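Conserved hypothetical alanine and leucine RICH protein (Mycobacterium tuberculosis, PDB 2WAM) is of unknown function but belongs to the PAC2 family and represents a duplicated gene family of actinobacteria. Local coordinates at residues A[192-197]-A[236-241]; A[176-181]-A[256-261]. All blocks are in the same frame, centred on the assembly; numbering follows the deposited sequence.

Contact 1 of 2, residues A[192-197]-A[236-241]; sequences TMTAHS and GFTVHV
Thr194 and Thr238 face each other as a hydrogen-bonded antiparallel pair: the amide of Thr194 reaches Thr238 O at 2.8 Å, and the amide of Thr238 returns a longer bond to Thr194 O. Their side chains run abreast on one face of the sheet. At the next hydrogen-bonded pair, His196 and Gly236 exchange the same two backbone bonds, and the imidazole of His196 folds back over the glycine, with Gly236 CA 3.8 Å from the ring centroid and 20° off its normal, a CH-pi contact. The folding also brings His196 NE2 to Thr238 OG1, at the ring edge, in a weak 3.4 Å hydrogen bond; the stronger hold on the imidazole is Glu224, at ND1. Strand 193-197 is thus added antiparallel to strand 234-242 as an outermost strand of this chain's mixed sheet, with Ser197 making backbone hydrogen bonds to a second subunit. On the other sheet face, where helix 251-265 packs, Met193 extends with CG anti to its backbone N (chi1 -170°) and bends at chi3; its CE meets Val239 CB at 3.5 Å, and SD makes an oblique Met-aromatic contact with Phe237. Ala195 CB touches the same ring. Beyond the strand start, Thr192 O accepts the amide of His240, while Thr192 OG1 and His240 ND1 share a 2.9 Å hydrogen bond. Phe335 of helix 333-343 packs on both Thr194 and Thr238.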
# COMPACT_ATOMS: atom_id res chain seq x y z
N THR A 192 27.63 -38.32 11.43
CA THR A 192 26.40 -38.91 10.96
C THR A 192 25.39 -37.82 10.67
O THR A 192 25.62 -36.65 10.97
CB THR A 192 25.81 -39.93 11.96
OG1 THR A 192 25.75 -39.36 13.27
CG2 THR A 192 26.69 -41.18 12.01
N MET A 193 24.25 -38.21 10.12
CA MET A 193 23.35 -37.24 9.52
C MET A 193 21.97 -37.85 9.35
O MET A 193 21.86 -39.02 8.98
CB MET A 193 23.93 -36.89 8.16
CG MET A 193 23.29 -35.74 7.46
SD MET A 193 24.38 -35.29 6.11
CE MET A 193 25.55 -34.25 6.99
N THR A 194 20.93 -37.08 9.62
CA THR A 194 19.58 -37.58 9.34
C THR A 194 18.94 -36.92 8.11
O THR A 194 18.68 -35.72 8.08
CB THR A 194 18.63 -37.56 10.58
OG1 THR A 194 18.07 -36.26 10.78
CG2 THR A 194 19.36 -37.98 11.82
N ALA A 195 18.71 -37.74 7.09
CA ALA A 195 18.19 -37.29 5.81
C ALA A 195 16.67 -37.31 5.80
O ALA A 195 16.05 -38.17 6.41
CB ALA A 195 18.73 -38.19 4.72
N HIS A 196 16.08 -36.36 5.09
CA HIS A 196 14.65 -36.38 4.81
C HIS A 196 14.38 -35.96 3.36
O HIS A 196 15.13 -35.18 2.77
CB HIS A 196 13.84 -35.55 5.81
CG HIS A 196 14.54 -34.33 6.31
ND1 HIS A 196 14.13 -33.05 5.97
CD2 HIS A 196 15.61 -34.18 7.12
CE1 HIS A 196 14.92 -32.17 6.56
NE2 HIS A 196 15.83 -32.83 7.26
N SER A 197 13.31 -36.50 2.79
CA SER A 197 12.97 -36.17 1.42
C SER A 197 11.57 -36.64 1.12
O SER A 197 11.03 -37.48 1.83
CB SER A 197 13.95 -36.85 0.46
OG SER A 197 13.55 -36.66 -0.89
N GLY A 236 16.58 -32.79 2.56
CA GLY A 236 17.08 -32.05 3.69
C GLY A 236 18.04 -32.90 4.48
O GLY A 236 17.84 -34.10 4.63
N PHE A 237 19.09 -32.27 4.97
CA PHE A 237 20.10 -32.98 5.73
C PHE A 237 20.34 -32.29 7.06
O PHE A 237 20.63 -31.10 7.12
CB PHE A 237 21.40 -33.08 4.93
CG PHE A 237 21.24 -33.78 3.63
CD1 PHE A 237 21.23 -33.06 2.44
CD2 PHE A 237 21.06 -35.15 3.59
CE1 PHE A 237 21.07 -33.71 1.22
CE2 PHE A 237 20.89 -35.81 2.39
CZ PHE A 237 20.90 -35.09 1.19
N THR A 238 20.21 -33.06 8.13
CA THR A 238 20.44 -32.54 9.46
C THR A 238 21.66 -33.25 10.02
O THR A 238 21.61 -34.44 10.33
CB THR A 238 19.23 -32.77 10.34
OG1 THR A 238 18.08 -32.17 9.73
CG2 THR A 238 19.46 -32.16 11.71
N VAL A 239 22.76 -32.52 10.12
CA VAL A 239 24.03 -33.09 10.54
C VAL A 239 24.12 -33.17 12.07
O VAL A 239 23.55 -32.32 12.78
CB VAL A 239 25.22 -32.32 9.89
CG1 VAL A 239 25.17 -30.81 10.22
CG2 VAL A 239 26.54 -32.92 10.29
N HIS A 240 24.80 -34.19 12.58
CA HIS A 240 24.92 -34.38 14.03
C HIS A 240 26.23 -33.81 14.58
O HIS A 240 27.31 -34.21 14.17
CB HIS A 240 24.79 -35.85 14.39
CG HIS A 240 23.47 -36.45 14.00
ND1 HIS A 240 23.37 -37.66 13.35
CD2 HIS A 240 22.21 -35.99 14.14
CE1 HIS A 240 22.10 -37.93 13.13
NE2 HIS A 240 21.37 -36.93 13.59
N VAL A 241 26.10 -32.89 15.52
CA VAL A 241 27.26 -32.26 16.15
C VAL A 241 27.38 -32.71 17.61
O VAL A 241 26.40 -32.69 18.35
CB VAL A 241 27.16 -30.72 16.13
CG1 VAL A 241 28.40 -30.09 16.76
CG2 VAL A 241 26.96 -30.20 14.72

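Contact 2 of 2, residues A[176-181]-A[256-261]; sequences IGLGTV and ALLEQV
Strand 176-181 and helix 256-261 run nearly antiparallel, at 158° between their directions, with the axes of these short segments 9.7 Å apart at closest approach. The interface is apolar, and Leu178 stands at its middle, its side chain setting out toward the helix. Its two methyl branches divide the work: CD2 meets Val261 CG2 at 3.9 Å, the two side chains crossing at about a right angle, while CD1 reaches Leu258 CD2 more loosely, at 4.5 Å. A turn earlier in the helix, Leu257 lays CD1 near Leu178 CB and brings both of its methyls, CD1 and CD2, to 3.8 Å from Gly179 O, so that the end of this side chain rests against main chain as well as side chain. Ile176 closes the far end: with CD1 extended away from CA (chi2 -176°), it meets Val261 CG1 at 4.2 Å. Around this core, Ile82 of helix 81-92 packs on Leu178, and Ala85 and Leu89 of the same helix pack on Leu258, while Val69 and Ala71 of strand 67-73 touch Val261 and Leu178. Leucine, isoleucine and valine side chains thus join an interior strand to a helix laid along one face of its sheet, the layered packing characteristic of alpha/beta folds.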
# COMPACT_ATOMS: atom_id res chain seq x y z
N ILE A 176 17.17 -28.31 -1.54
CA ILE A 176 17.95 -28.99 -0.51
C ILE A 176 18.13 -28.11 0.73
O ILE A 176 18.71 -27.03 0.64
CB ILE A 176 19.37 -29.34 -1.03
CG1 ILE A 176 19.30 -30.05 -2.38
CG2 ILE A 176 20.13 -30.18 -0.02
CD1 ILE A 176 20.63 -30.51 -2.89
N GLY A 177 17.65 -28.59 1.87
CA GLY A 177 17.79 -27.86 3.12
C GLY A 177 18.93 -28.31 4.02
O GLY A 177 19.26 -29.50 4.10
N LEU A 178 19.52 -27.35 4.72
CA LEU A 178 20.58 -27.67 5.66
C LEU A 178 20.11 -27.54 7.12
O LEU A 178 19.36 -26.63 7.46
CB LEU A 178 21.79 -26.77 5.42
CG LEU A 178 22.35 -26.75 4.00
CD1 LEU A 178 23.75 -26.12 3.99
CD2 LEU A 178 22.35 -28.14 3.42
N GLY A 179 20.57 -28.47 7.95
CA GLY A 179 20.28 -28.45 9.37
C GLY A 179 21.39 -29.01 10.25
O GLY A 179 22.30 -29.72 9.79
N THR A 180 21.33 -28.66 11.53
CA THR A 180 22.18 -29.26 12.55
C THR A 180 21.30 -29.66 13.72
O THR A 180 20.19 -29.14 13.90
CB THR A 180 23.21 -28.27 13.13
OG1 THR A 180 22.56 -27.38 14.05
CG2 THR A 180 23.93 -27.47 12.05
N VAL A 181 21.83 -30.57 14.53
CA VAL A 181 21.23 -30.90 15.81
C VAL A 181 22.37 -31.43 16.68
O VAL A 181 23.24 -32.14 16.19
CB VAL A 181 20.08 -31.93 15.67
CG1 VAL A 181 20.58 -33.21 15.02
CG2 VAL A 181 19.45 -32.24 17.02
N ALA A 256 30.72 -31.77 5.93
CA ALA A 256 29.85 -32.92 5.74
C ALA A 256 28.56 -32.51 5.02
O ALA A 256 28.15 -33.15 4.05
CB ALA A 256 29.54 -33.59 7.06
N LEU A 257 27.92 -31.44 5.49
CA LEU A 257 26.72 -30.94 4.83
C LEU A 257 26.99 -30.67 3.35
O LEU A 257 26.28 -31.17 2.48
CB LEU A 257 26.21 -29.68 5.51
CG LEU A 257 25.46 -29.88 6.83
CD1 LEU A 257 25.15 -28.54 7.53
CD2 LEU A 257 24.19 -30.63 6.57
N LEU A 258 28.02 -29.88 3.05
CA LEU A 258 28.31 -29.51 1.67
C LEU A 258 28.67 -30.71 0.79
O LEU A 258 28.33 -30.75 -0.39
CB LEU A 258 29.39 -28.43 1.60
CG LEU A 258 28.99 -27.03 2.12
CD1 LEU A 258 29.98 -25.98 1.65
CD2 LEU A 258 27.58 -26.65 1.72
N GLU A 259 29.36 -31.69 1.35
CA GLU A 259 29.72 -32.88 0.59
C GLU A 259 28.44 -33.57 0.16
O GLU A 259 28.36 -34.15 -0.93
CB GLU A 259 30.60 -33.82 1.41
CG GLU A 259 32.05 -33.36 1.46
CD GLU A 259 32.89 -34.17 2.42
OE1 GLU A 259 32.33 -34.72 3.39
OE2 GLU A 259 34.12 -34.25 2.22
N GLN A 260 27.43 -33.48 1.02
CA GLN A 260 26.14 -34.08 0.75
C GLN A 260 25.37 -33.31 -0.33
O GLN A 260 24.81 -33.92 -1.24
CB GLN A 260 25.34 -34.17 2.05
CG GLN A 260 24.18 -35.14 1.99
CD GLN A 260 24.59 -36.49 1.46
OE1 GLN A 260 24.03 -36.98 0.47
NE2 GLN A 260 25.60 -37.10 2.10
N VAL A 261 25.33 -31.98 -0.22
CA VAL A 261 24.74 -31.14 -1.25
C VAL A 261 25.36 -31.48 -2.59
O VAL A 261 24.67 -31.57 -3.60
CB VAL A 261 24.98 -29.62 -0.99
CG1 VAL A 261 24.41 -28.76 -2.12
CG2 VAL A 261 24.40 -29.20 0.33

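How the contacts relate
The two contacts share one sheet, and their centres lie about 7 Å apart. Strands 174-183 and 234-242 are neighbours in it, joined by backbone bonds that include Phe237 N to Gly177 O and Val239 N to Gly179 O, both 2.9 Å and probable hydrogen bonds. Contact 1 therefore extends outward the sheet whose interior contact 2 covers with a helix. That helix serves both: Phe237 CZ packs on Gln260 CG at 3.4 Å, and Leu257 also touches Met193 and Val239. On the opposite side of the sheet, His240 meets Val181. In sequence, both segments of contact 1 fall between the two segments of contact 2, and all four belong to the PAC2 region of the protein.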